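Local atomic coordinates of EF0056 (Enterococcus faecalis, PDB entry 6ORI), a protein that is an enterococcal surface protein of unestablished molecular function, built of immunoglobulin-like beta domains and probably linked to biofilm formation. Residues F31-F36 / D243-K248; Y56-I61 / T132-A137; E205-Q210 / T256-T261; I225-G230 / V294-G299; M282-A287 / S298-A303. One frame throughout, in Å; residues are numbered along the deposited sequence.

Interaction 1: F31-F36 / D243-K248; sequences FSDLQF and DHKLTK
D33 and K245 meet where two antiparallel beta sheets of this immunoglobulin-like protein face each other. Strand 31-36 and strand 243-248 run nearly at right angles (96°) with their axes 8.9 Å apart at closest approach, so polar side chains rather than backbone bonds bridge them. K245 is the long reach: every torsion of its chain is near 180°, and this full extension carries NZ across to the other strand. There NZ donates to S32 O at 2.8 Å, more weakly to D33 OD1 at 3.2 Å within a salt bridge, and also to a water; Y292 OH is a further partner. A lysine suits the place because its three N-H groups can be spread over several acceptors, the weak D33 bond probably sharing a hydrogen. The D33 carboxylate is shared in turn. D33 OD2 accepts from T247 OG1 at 2.7 Å through its syn lone pair, while OD1 takes Q35 NE2 on its own syn side at 2.8 Å with a nearly straight N-H...O angle of 167°. Q35, bent at chi2, thus lays its amide beside the aspartate from the same strand and helps fix the rotation of the carboxylate. These nearby donors would probably favour its charged form in a buried setting. One step further out, S32 and D33 both face K58 on strand 50-59, a classic beta bulge that sets where the S32 carbonyl and the D33 side chain emerge. The water taken up by K245 NZ at 3.0 Å also accepts from L34 N at 3.3 Å, coupling the lysine to the backbone just beyond D33.

Interaction 2: Y56-I61 / T132-A137; sequences YGKHNI and TDTQTA
K58 runs fully extended as far as CE, then turns at chi4 (46°), and this last bend brings NZ to T132 O at 2.8 Å. The ammonium group lies in the plane of that carbonyl, on a lone pair, and also donates to H59 O at 3.1 Å from above the carbonyl plane, so one lysine ties the end of its own strand to the loop ahead of strand 135-137. The strands themselves are antiparallel. G57 and Q135 form a hydrogen-bonded pair, G57 N to Q135 O at 3.0 Å and Q135 N to G57 O at 2.8 Å, and the neighbouring non-hydrogen-bonded pair is Y56 with T136. Q135 O gains a second, weaker donor in the Y56 CA-H group, at 3.2 Å from CA. Y56 and T136 lie side by side, with T136 CG2 at the ring edge, in its plane; Y56 CB rests against T134 CG2 at 3.8 Å, where a branched threonine offers its methyl to the tyrosine stem. On the face of G57 and Q135, Q135 CB lies against G57 O at 3.4 Å. Q135 NE2 and H59 N both donate to one water, which sits over a face of the H59 ring at its rim. H59 is held by Y118 and G128, Q135 OE1 by A127, and Y56 OH by E54. Strand 50-59 is thus flanked within its sheet by strands 31-38 and 135-144, while K212 of strand 211-221 packs on Y56, T134 and T136.

Interaction 3: E205-Q210 / T256-T261; sequences ENNSDQ and TSAKGT
N207 begins a type I beta turn, N207 to Q210, and its side chain grips the backbone at and just past the C-terminal end of helix 254-257. The amide works with both ends: OD1 accepts from K259 N at 2.9 Å, in the carbonyl plane on a lone pair and nearly straight (168°), while ND2 donates to S257 O at 2.9 Å, reaching that carbonyl from above its plane. A chi1 of -51° keeps CG beside the backbone N and aims the amide at segment 256-261. Asparagine fits twice over, since it also tolerates the left-handed backbone angles found here. Next to it N206 crosses K259 at about a right angle, its OD1 3.5 Å from K259 CB. Its ND2 comes within 3.5 Å of G260 CA, an approach helped by the lack of a side chain on G260, whose positive phi also favours glycine; the same ND2 has a weak bond to D383. The lysine chain curls away at three successive torsions. By offering an acceptor and a donor side by side, the N207 amide imitates a peptide group, satisfying two backbone atoms where the chain leaves the helix without bringing any net charge to this surface contact.

Interaction 4: I225-G230 / V294-G299; sequences IQTKDG and VAFESG
T227 and E297 bring their backbones together, CA atoms 3.8 Å apart, as the type I turn from T227 to G230 docks on the 3-10 turn 296-298. K228 N donates to E297 O at 2.7 Å, in the carbonyl plane and on a lone pair (157° at the hydrogen), the sole direct hydrogen bond between the two segments. Beside it the E297 CA-H group points at Q226 O, 3.5 Å from CA. The main apolar contact is I225 over F296: CD1 lies 4.1 Å from the ring centroid and 29° off its normal, a CH-pi contact. With chi1 at -169°, F296 swings its ring away from its own backbone N to lie under I225 CD1, with Q226 O at its edge. An aliphatic tip over an aromatic face suits a buried ring and a partly exposed isoleucine. T227 has its CB 3.2 Å from G299 O and passes its methyl group along the same carbonyl, while its hydroxyl turns back to D229 OD1 at 2.8 Å and to G232. A water bridges the two loops, accepting from D229 N at 3.0 Å and donating to G299 O at 2.9 Å. At G230 a CB would jam against D229 O, which calls for glycine. The result is a loop-on-loop contact, a beta turn seated on a 3-10 turn, lying beside the edge strand 300-304 of the five-stranded sheet.

Interaction 5: M282-A287 / S298-A303; sequences MHMVQA and SGKKVA
M282 and A303 start an antiparallel ladder, with M282 N donating to A303 O at 2.9 Å in an almost straight line (178°). The carbonyl of the same residue breaks the pattern: M282 O takes V302 N at 2.8 Å and also, weakly, A303 N at 3.5 Å. Beyond it regular pairing resumes, shifted by one residue, with M284 N to K300 O at 2.8 Å and K300 N to M284 O at 3.1 Å. Weaker CA-H...O contacts fill in between, including H283 CA to K300 O.

Apolar contacts gather round V302, whose two methyls part: CG1 meets M284 CB at 3.8 Å and CG2 meets M282 CG at 4.0 Å. Flexible methionines fit, as their unbranched stems follow the valine; the end of M282 leads on, its side chain also touching I321. M284 lies alongside K300, pointing the same way, with SD 3.7 Å from NZ.

Among the polar groups, the H283 ring has K301 N over one face, near its rim, while its NE2 bonds to Q281; K301 NZ pairs with D304. With V302 N and A303 N both turned to M282 O, two residues stand opposite one: a classic beta bulge on strand 300-304, an edge strand of the five-stranded sheet.

In the fold
From the N terminus, strand 31-38 leads into strand 50-59, and interaction 2 closes a loop onto strand 135-144 within the ten-stranded sheet. It nests inside the far longer loop closed by interaction 1, which joins that sheet to the five-stranded one. The loop before strand 211-221 opens interaction 3, closed at the end of helix 254-257; the loop after it opens interaction 4, closed before strand 300-304; interactions 1, 3 and 4 cross one another. Interactions 1 and 3 touch where K248 CB packs on Q210 O. Interaction 5, in series after 1 and 3, closes the short connection between strands 277-284 and 300-304 and shares S298 and G299 with interaction 4; F296 and T227 pack on H283.

Interaction 1: F31-F36 / D243-K248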
# COMPACT_ATOMS: atom_id res chain seq x y z
N PHE A 31 13.65 3.97 8.89
CA PHE A 31 12.60 4.53 8.03
C PHE A 31 11.30 3.87 8.42
O PHE A 31 11.30 2.71 8.83
CB PHE A 31 12.91 4.27 6.56
CG PHE A 31 14.21 4.88 6.12
CD1 PHE A 31 15.41 4.20 6.25
CD2 PHE A 31 14.24 6.15 5.59
CE1 PHE A 31 16.59 4.77 5.86
CE2 PHE A 31 15.42 6.73 5.21
CZ PHE A 31 16.60 6.04 5.35
N SER A 32 10.17 4.56 8.29
CA SER A 32 8.90 3.94 8.62
C SER A 32 7.82 4.08 7.56
O SER A 32 6.84 3.37 7.65
CB SER A 32 8.36 4.41 9.97
OG SER A 32 8.20 5.81 9.99
N ASP A 33 7.98 4.93 6.56
CA ASP A 33 6.93 5.03 5.55
C ASP A 33 7.48 5.53 4.23
O ASP A 33 8.38 6.37 4.19
CB ASP A 33 5.83 5.97 6.04
CG ASP A 33 4.46 5.66 5.44
OD1 ASP A 33 4.27 4.66 4.72
OD2 ASP A 33 3.52 6.42 5.80
N LEU A 34 6.92 4.97 3.17
CA LEU A 34 7.18 5.42 1.81
C LEU A 34 5.96 5.05 1.00
O LEU A 34 5.56 3.89 0.97
CB LEU A 34 8.43 4.74 1.27
CG LEU A 34 8.90 5.17 -0.12
CD1 LEU A 34 9.28 6.63 -0.15
CD2 LEU A 34 10.07 4.29 -0.55
N GLN A 35 5.30 6.04 0.40
CA GLN A 35 4.07 5.81 -0.34
C GLN A 35 4.07 6.59 -1.64
O GLN A 35 4.62 7.69 -1.72
CB GLN A 35 2.86 6.27 0.45
CG GLN A 35 2.69 5.64 1.80
CD GLN A 35 2.28 4.21 1.74
OE1 GLN A 35 1.69 3.75 0.76
NE2 GLN A 35 2.60 3.49 2.77
N PHE A 36 3.44 5.99 -2.66
CA PHE A 36 3.20 6.60 -3.97
C PHE A 36 1.71 6.78 -4.12
O PHE A 36 0.96 5.82 -4.04
CB PHE A 36 3.75 5.68 -5.06
CG PHE A 36 3.51 6.15 -6.47
CD1 PHE A 36 4.25 7.19 -7.02
CD2 PHE A 36 2.56 5.54 -7.25
CE1 PHE A 36 4.02 7.59 -8.33
CE2 PHE A 36 2.36 5.95 -8.55
CZ PHE A 36 3.08 6.96 -9.07
N ASP A 243 -2.20 -5.92 4.78
CA ASP A 243 -1.63 -4.91 5.66
C ASP A 243 -2.21 -3.56 5.26
O ASP A 243 -1.90 -3.02 4.19
CB ASP A 243 -0.10 -4.92 5.58
CG ASP A 243 0.51 -6.06 6.39
OD1 ASP A 243 -0.22 -6.74 7.13
OD2 ASP A 243 1.73 -6.28 6.30
N HIS A 244 -3.13 -3.08 6.09
CA HIS A 244 -3.76 -1.79 5.90
C HIS A 244 -2.91 -0.77 6.63
O HIS A 244 -2.84 -0.76 7.86
CB HIS A 244 -5.18 -1.84 6.46
CG HIS A 244 -5.93 -0.54 6.34
ND1 HIS A 244 -6.96 -0.21 7.19
CD2 HIS A 244 -5.84 0.47 5.44
CE1 HIS A 244 -7.45 0.97 6.84
NE2 HIS A 244 -6.77 1.41 5.79
N LYS A 245 -2.23 0.08 5.87
CA LYS A 245 -1.31 1.04 6.45
C LYS A 245 -1.84 2.47 6.32
O LYS A 245 -2.28 2.88 5.25
CB LYS A 245 0.08 0.91 5.81
CG LYS A 245 1.15 1.75 6.49
CD LYS A 245 2.55 1.48 5.94
CE LYS A 245 3.61 2.21 6.75
NZ LYS A 245 4.96 1.91 6.23
N LEU A 246 -1.81 3.18 7.44
CA LEU A 246 -2.31 4.55 7.53
C LEU A 246 -1.15 5.49 7.77
O LEU A 246 -0.38 5.33 8.72
CB LEU A 246 -3.33 4.68 8.67
CG LEU A 246 -4.53 3.75 8.53
CD1 LEU A 246 -5.40 3.89 9.74
CD2 LEU A 246 -5.32 4.08 7.31
N THR A 247 -1.01 6.45 6.86
CA THR A 247 0.00 7.49 6.92
C THR A 247 -0.66 8.71 7.56
O THR A 247 -1.67 9.21 7.04
CB THR A 247 0.43 7.82 5.49
OG1 THR A 247 0.98 6.64 4.87
CG2 THR A 247 1.40 8.99 5.43
N LYS A 248 -0.11 9.18 8.67
CA LYS A 248 -0.70 10.32 9.35
C LYS A 248 -0.31 11.66 8.74
O LYS A 248 0.70 11.79 8.06
CB LYS A 248 -0.27 10.32 10.81
CG LYS A 248 -0.77 9.13 11.60
CD LYS A 248 -0.34 9.25 13.08
CE LYS A 248 -0.77 8.06 13.90
NZ LYS A 248 -0.46 8.29 15.35
O HOH W 1 5.63 1.98 3.27

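Interaction 2: Y56-I61 / T132-A137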
# COMPACT_ATOMS: atom_id res chain seq x y z
N TYR A 56 5.02 10.24 -0.34
CA TYR A 56 5.12 10.47 1.09
C TYR A 56 6.26 9.66 1.66
O TYR A 56 6.52 8.53 1.23
CB TYR A 56 3.80 10.10 1.82
CG TYR A 56 2.60 10.72 1.15
CD1 TYR A 56 2.58 12.05 0.79
CD2 TYR A 56 1.49 9.95 0.84
CE1 TYR A 56 1.49 12.59 0.13
CE2 TYR A 56 0.42 10.49 0.18
CZ TYR A 56 0.42 11.81 -0.16
OH TYR A 56 -0.67 12.31 -0.85
N GLY A 57 6.95 10.23 2.63
CA GLY A 57 8.06 9.57 3.27
C GLY A 57 8.16 9.94 4.71
O GLY A 57 7.85 11.07 5.08
N LYS A 58 8.59 9.00 5.54
CA LYS A 58 8.84 9.31 6.93
C LYS A 58 9.95 8.42 7.46
O LYS A 58 10.01 7.20 7.19
CB LYS A 58 7.58 9.16 7.80
CG LYS A 58 7.96 9.38 9.26
CD LYS A 58 6.83 9.36 10.19
CE LYS A 58 7.31 9.25 11.64
NZ LYS A 58 8.43 10.15 11.99
N HIS A 59 10.81 9.04 8.26
CA HIS A 59 11.82 8.30 9.03
C HIS A 59 11.84 8.80 10.46
O HIS A 59 11.27 9.86 10.78
CB HIS A 59 13.20 8.31 8.36
CG HIS A 59 13.69 9.67 8.02
ND1 HIS A 59 13.27 10.36 6.91
CD2 HIS A 59 14.58 10.47 8.65
CE1 HIS A 59 13.87 11.53 6.87
NE2 HIS A 59 14.65 11.63 7.93
N ASN A 60 12.44 8.01 11.33
CA ASN A 60 12.25 8.17 12.77
C ASN A 60 13.52 8.61 13.48
O ASN A 60 13.44 9.07 14.63
CB ASN A 60 11.79 6.85 13.40
CG ASN A 60 10.54 6.29 12.76
OD1 ASN A 60 9.79 7.00 12.08
ND2 ASN A 60 10.29 5.01 13.01
N ILE A 61 14.65 8.48 12.79
CA ILE A 61 15.97 8.89 13.29
C ILE A 61 16.65 9.61 12.14
O ILE A 61 16.48 9.22 10.99
CB ILE A 61 16.81 7.66 13.71
CG1 ILE A 61 16.13 6.89 14.84
CG2 ILE A 61 18.22 8.06 14.12
CD1 ILE A 61 15.96 7.70 16.13
N THR A 132 9.70 13.86 12.16
CA THR A 132 8.41 14.02 12.80
C THR A 132 7.30 13.70 11.80
O THR A 132 7.17 12.54 11.36
CB THR A 132 8.28 15.39 13.45
OG1 THR A 132 8.39 16.42 12.48
CG2 THR A 132 9.38 15.58 14.50
N ASP A 133 6.51 14.68 11.41
CA ASP A 133 5.33 14.45 10.60
C ASP A 133 5.70 13.95 9.21
O ASP A 133 6.70 14.38 8.64
CB ASP A 133 4.53 15.74 10.43
CG ASP A 133 4.05 16.30 11.75
OD1 ASP A 133 3.91 15.50 12.70
OD2 ASP A 133 3.81 17.52 11.79
N THR A 134 4.86 13.10 8.64
CA THR A 134 5.06 12.63 7.29
C THR A 134 5.43 13.76 6.34
O THR A 134 4.77 14.79 6.34
CB THR A 134 3.79 11.95 6.79
OG1 THR A 134 3.42 10.91 7.70
CG2 THR A 134 3.99 11.37 5.39
N GLN A 135 6.45 13.51 5.51
CA GLN A 135 6.89 14.46 4.49
C GLN A 135 6.21 14.20 3.17
O GLN A 135 5.94 13.07 2.81
CB GLN A 135 8.42 14.38 4.33
CG GLN A 135 9.19 14.60 5.62
CD GLN A 135 10.64 14.85 5.37
OE1 GLN A 135 10.99 15.57 4.44
NE2 GLN A 135 11.49 14.28 6.19
N THR A 136 5.97 15.27 2.41
CA THR A 136 5.38 15.19 1.07
C THR A 136 6.31 15.77 0.03
O THR A 136 6.82 16.89 0.20
CB THR A 136 4.04 15.93 1.00
OG1 THR A 136 3.14 15.31 1.93
CG2 THR A 136 3.43 15.89 -0.40
N ALA A 137 6.50 15.00 -1.03
CA ALA A 137 7.14 15.47 -2.25
C ALA A 137 5.99 15.73 -3.21
O ALA A 137 5.40 14.77 -3.71
CB ALA A 137 8.08 14.41 -2.81
O HOH W 2 10.69 12.10 8.36

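Interaction 3: E205-Q210 / T256-T261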
# COMPACT_ATOMS: atom_id res chain seq x y z
N GLU A 205 -17.09 13.78 8.81
CA GLU A 205 -16.56 15.08 9.25
C GLU A 205 -15.68 14.96 10.51
O GLU A 205 -15.13 15.93 11.00
CB GLU A 205 -17.72 16.04 9.50
CG GLU A 205 -18.48 16.33 8.22
CD GLU A 205 -19.68 17.21 8.43
OE1 GLU A 205 -20.77 16.89 7.89
OE2 GLU A 205 -19.53 18.24 9.12
N ASN A 206 -15.54 13.76 11.04
CA ASN A 206 -14.71 13.53 12.20
C ASN A 206 -13.24 13.35 11.85
O ASN A 206 -12.90 12.49 11.04
CB ASN A 206 -15.23 12.30 12.94
CG ASN A 206 -16.62 12.51 13.47
OD1 ASN A 206 -16.89 13.53 14.11
ND2 ASN A 206 -17.50 11.58 13.20
N ASN A 207 -12.38 14.17 12.45
CA ASN A 207 -10.94 14.00 12.33
C ASN A 207 -10.51 13.93 10.88
O ASN A 207 -9.66 13.10 10.51
CB ASN A 207 -10.52 12.74 13.08
CG ASN A 207 -11.06 12.72 14.50
OD1 ASN A 207 -12.02 12.01 14.80
ND2 ASN A 207 -10.50 13.54 15.38
N SER A 208 -11.06 14.83 10.06
CA SER A 208 -10.87 14.74 8.62
C SER A 208 -9.51 15.23 8.12
O SER A 208 -9.23 15.09 6.93
CB SER A 208 -11.95 15.54 7.93
OG SER A 208 -11.85 16.88 8.38
N ASP A 209 -8.69 15.79 9.02
CA ASP A 209 -7.35 16.27 8.68
C ASP A 209 -6.26 15.50 9.42
O ASP A 209 -5.12 16.00 9.52
CB ASP A 209 -7.24 17.77 9.01
CG ASP A 209 -7.51 18.07 10.48
OD1 ASP A 209 -7.93 17.16 11.24
OD2 ASP A 209 -7.29 19.25 10.87
N GLN A 210 -6.56 14.30 9.90
CA GLN A 210 -5.60 13.55 10.69
C GLN A 210 -4.80 12.50 9.91
O GLN A 210 -3.69 12.13 10.32
CB GLN A 210 -6.29 12.90 11.89
CG GLN A 210 -6.83 13.93 12.86
CD GLN A 210 -5.74 14.82 13.37
OE1 GLN A 210 -4.74 14.35 13.93
NE2 GLN A 210 -5.88 16.12 13.13
N THR A 256 -7.25 10.46 22.75
CA THR A 256 -7.50 11.85 23.13
C THR A 256 -8.43 12.60 22.16
O THR A 256 -9.21 13.43 22.59
CB THR A 256 -6.22 12.65 23.30
OG1 THR A 256 -5.58 12.82 22.03
CG2 THR A 256 -5.28 11.96 24.24
N SER A 257 -8.39 12.26 20.88
CA SER A 257 -8.94 13.14 19.86
C SER A 257 -10.02 12.58 18.95
O SER A 257 -10.72 13.34 18.29
CB SER A 257 -7.79 13.65 18.97
OG SER A 257 -6.80 14.30 19.75
N ALA A 258 -10.19 11.26 18.88
CA ALA A 258 -11.18 10.73 17.95
C ALA A 258 -12.59 11.15 18.32
O ALA A 258 -12.95 11.13 19.49
CB ALA A 258 -11.10 9.22 17.88
N LYS A 259 -13.36 11.52 17.31
CA LYS A 259 -14.77 11.86 17.44
C LYS A 259 -15.60 10.92 16.58
O LYS A 259 -15.09 10.31 15.65
CB LYS A 259 -15.00 13.32 17.00
CG LYS A 259 -14.15 14.35 17.79
CD LYS A 259 -14.41 14.33 19.27
CE LYS A 259 -15.82 14.78 19.62
NZ LYS A 259 -16.08 16.19 19.19
N GLY A 260 -16.88 10.79 16.88
CA GLY A 260 -17.71 9.82 16.19
C GLY A 260 -17.34 8.40 16.57
O GLY A 260 -17.46 7.48 15.78
N THR A 261 -16.91 8.23 17.82
CA THR A 261 -16.49 6.96 18.36
C THR A 261 -17.66 6.10 18.81
O THR A 261 -18.75 6.62 19.10
CB THR A 261 -15.54 7.21 19.53
OG1 THR A 261 -16.13 8.19 20.41
CG2 THR A 261 -14.19 7.74 19.04

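Interaction 4: I225-G230 / V294-G299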
# COMPACT_ATOMS: atom_id res chain seq x y z
N ILE A 225 2.85 -20.65 9.95
CA ILE A 225 3.73 -19.71 10.63
C ILE A 225 2.94 -19.00 11.69
O ILE A 225 1.70 -19.06 11.69
CB ILE A 225 4.45 -18.71 9.69
CG1 ILE A 225 3.49 -17.73 9.03
CG2 ILE A 225 5.21 -19.49 8.61
CD1 ILE A 225 4.20 -16.58 8.37
N GLN A 226 3.63 -18.36 12.61
CA GLN A 226 2.94 -17.81 13.76
C GLN A 226 3.52 -16.50 14.22
O GLN A 226 4.64 -16.10 13.85
CB GLN A 226 3.02 -18.81 14.90
CG GLN A 226 4.40 -19.02 15.42
CD GLN A 226 4.40 -19.88 16.66
OE1 GLN A 226 4.76 -19.43 17.75
NE2 GLN A 226 3.96 -21.10 16.50
N THR A 227 2.77 -15.82 15.05
CA THR A 227 3.32 -14.70 15.78
C THR A 227 4.28 -15.22 16.85
O THR A 227 4.18 -16.38 17.27
CB THR A 227 2.21 -13.85 16.39
OG1 THR A 227 1.45 -14.64 17.30
CG2 THR A 227 1.29 -13.32 15.29
N LYS A 228 5.17 -14.35 17.32
CA LYS A 228 6.17 -14.75 18.33
C LYS A 228 5.51 -15.42 19.52
O LYS A 228 5.97 -16.46 19.99
CB LYS A 228 6.99 -13.55 18.80
CG LYS A 228 8.10 -13.91 19.82
CD LYS A 228 9.19 -12.85 19.91
CE LYS A 228 8.65 -11.45 20.24
NZ LYS A 228 9.02 -11.00 21.61
N ASP A 229 4.40 -14.87 19.98
CA ASP A 229 3.71 -15.42 21.14
C ASP A 229 2.79 -16.63 20.87
O ASP A 229 2.20 -17.19 21.81
CB ASP A 229 2.96 -14.32 21.92
CG ASP A 229 1.84 -13.68 21.13
OD1 ASP A 229 1.41 -14.22 20.09
OD2 ASP A 229 1.36 -12.62 21.58
N GLY A 230 2.67 -17.05 19.62
CA GLY A 230 1.80 -18.16 19.28
C GLY A 230 0.33 -17.83 19.10
O GLY A 230 -0.44 -18.68 18.65
N VAL A 294 7.83 -5.09 10.62
CA VAL A 294 6.44 -5.49 10.60
C VAL A 294 6.32 -6.92 10.07
O VAL A 294 5.33 -7.30 9.45
CB VAL A 294 5.56 -4.48 9.79
CG1 VAL A 294 5.55 -3.12 10.49
CG2 VAL A 294 6.05 -4.35 8.37
N ALA A 295 7.32 -7.76 10.36
CA ALA A 295 7.23 -9.17 10.00
C ALA A 295 6.01 -9.81 10.67
O ALA A 295 5.53 -9.34 11.69
CB ALA A 295 8.48 -9.90 10.44
N PHE A 296 5.54 -10.90 10.10
CA PHE A 296 4.40 -11.61 10.66
C PHE A 296 4.64 -11.98 12.12
O PHE A 296 3.74 -11.90 12.96
CB PHE A 296 4.13 -12.88 9.84
CG PHE A 296 2.82 -13.55 10.17
CD1 PHE A 296 1.67 -13.20 9.50
CD2 PHE A 296 2.75 -14.54 11.12
CE1 PHE A 296 0.46 -13.80 9.77
CE2 PHE A 296 1.53 -15.16 11.41
CZ PHE A 296 0.39 -14.78 10.74
N GLU A 297 5.84 -12.45 12.45
CA GLU A 297 6.10 -12.91 13.81
C GLU A 297 5.90 -11.81 14.84
O GLU A 297 5.63 -12.09 16.01
CB GLU A 297 7.50 -13.49 13.94
CG GLU A 297 8.61 -12.49 13.75
CD GLU A 297 9.94 -13.04 14.17
OE1 GLU A 297 10.20 -13.13 15.40
OE2 GLU A 297 10.71 -13.41 13.28
N SER A 298 6.01 -10.56 14.40
CA SER A 298 6.01 -9.40 15.30
C SER A 298 4.60 -9.05 15.80
O SER A 298 4.44 -8.39 16.83
CB SER A 298 6.63 -8.19 14.61
OG SER A 298 7.96 -8.47 14.17
N GLY A 299 3.59 -9.47 15.06
CA GLY A 299 2.22 -9.11 15.39
C GLY A 299 1.71 -9.88 16.58
O GLY A 299 2.38 -10.75 17.11
O HOH W 3 3.78 -12.07 19.23

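Interaction 5: M282-A287 / S298-A303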
# COMPACT_ATOMS: atom_id res chain seq x y z
N MET A 282 -7.46 -10.73 13.14
CA MET A 282 -6.96 -9.36 13.19
C MET A 282 -5.73 -9.37 14.05
O MET A 282 -5.74 -9.93 15.18
CB MET A 282 -8.01 -8.45 13.82
CG MET A 282 -7.71 -6.99 13.65
SD MET A 282 -9.03 -6.04 14.40
CE MET A 282 -8.55 -4.39 13.89
N HIS A 283 -4.64 -8.80 13.54
CA HIS A 283 -3.42 -8.66 14.32
C HIS A 283 -3.10 -7.21 14.57
O HIS A 283 -3.29 -6.37 13.68
CB HIS A 283 -2.22 -9.29 13.60
CG HIS A 283 -2.28 -10.79 13.47
ND1 HIS A 283 -1.20 -11.55 13.08
CD2 HIS A 283 -3.29 -11.66 13.69
CE1 HIS A 283 -1.55 -12.82 13.05
NE2 HIS A 283 -2.81 -12.92 13.43
N MET A 284 -2.56 -6.94 15.74
CA MET A 284 -1.99 -5.66 16.08
C MET A 284 -0.53 -5.67 15.70
O MET A 284 0.19 -6.63 16.02
CB MET A 284 -2.14 -5.41 17.57
CG MET A 284 -1.57 -4.08 18.01
SD MET A 284 -1.70 -3.75 19.77
CE MET A 284 -3.43 -3.31 19.89
N VAL A 285 -0.09 -4.61 15.03
CA VAL A 285 1.27 -4.45 14.54
C VAL A 285 1.79 -3.08 14.98
O VAL A 285 1.02 -2.15 15.13
CB VAL A 285 1.28 -4.55 12.99
CG1 VAL A 285 2.69 -4.40 12.43
CG2 VAL A 285 0.67 -5.88 12.52
N GLN A 286 3.10 -2.96 15.13
CA GLN A 286 3.69 -1.73 15.62
C GLN A 286 4.77 -1.23 14.68
O GLN A 286 5.64 -2.00 14.24
CB GLN A 286 4.27 -1.98 17.01
CG GLN A 286 3.51 -3.07 17.74
CD GLN A 286 3.38 -2.79 19.22
OE1 GLN A 286 4.34 -2.42 19.88
NE2 GLN A 286 2.17 -2.96 19.75
N ALA A 287 4.69 0.05 14.35
CA ALA A 287 5.75 0.74 13.61
C ALA A 287 6.82 1.21 14.61
O ALA A 287 6.67 2.25 15.25
CB ALA A 287 5.17 1.96 12.84
N SER A 298 6.01 -10.56 14.40
CA SER A 298 6.01 -9.40 15.30
C SER A 298 4.60 -9.05 15.80
O SER A 298 4.44 -8.39 16.83
CB SER A 298 6.63 -8.19 14.61
OG SER A 298 7.96 -8.47 14.17
N GLY A 299 3.59 -9.47 15.06
CA GLY A 299 2.22 -9.11 15.39
C GLY A 299 1.71 -9.88 16.58
O GLY A 299 2.38 -10.75 17.11
N LYS A 300 0.49 -9.53 17.00
CA LYS A 300 -0.21 -10.24 18.06
C LYS A 300 -1.67 -10.35 17.64
O LYS A 300 -2.25 -9.36 17.17
CB LYS A 300 -0.09 -9.46 19.37
CG LYS A 300 -0.98 -9.89 20.50
CD LYS A 300 -1.62 -8.69 21.18
CE LYS A 300 -0.58 -7.76 21.80
NZ LYS A 300 -1.18 -6.46 22.21
N LYS A 301 -2.29 -11.51 17.79
CA LYS A 301 -3.70 -11.66 17.44
C LYS A 301 -4.57 -10.97 18.47
O LYS A 301 -4.39 -11.18 19.67
CB LYS A 301 -4.11 -13.12 17.32
CG LYS A 301 -5.56 -13.29 16.95
CD LYS A 301 -5.90 -14.77 16.78
CE LYS A 301 -7.35 -14.97 16.49
NZ LYS A 301 -8.04 -15.33 17.75
N VAL A 302 -5.47 -10.11 18.00
CA VAL A 302 -6.35 -9.37 18.88
C VAL A 302 -7.82 -9.69 18.68
O VAL A 302 -8.62 -9.35 19.55
CB VAL A 302 -6.12 -7.86 18.78
CG1 VAL A 302 -4.74 -7.51 19.31
CG2 VAL A 302 -6.32 -7.34 17.36
N ALA A 303 -8.19 -10.32 17.58
CA ALA A 303 -9.59 -10.70 17.37
C ALA A 303 -9.78 -11.73 16.31
O ALA A 303 -8.99 -11.82 15.36
CB ALA A 303 -10.42 -9.48 17.00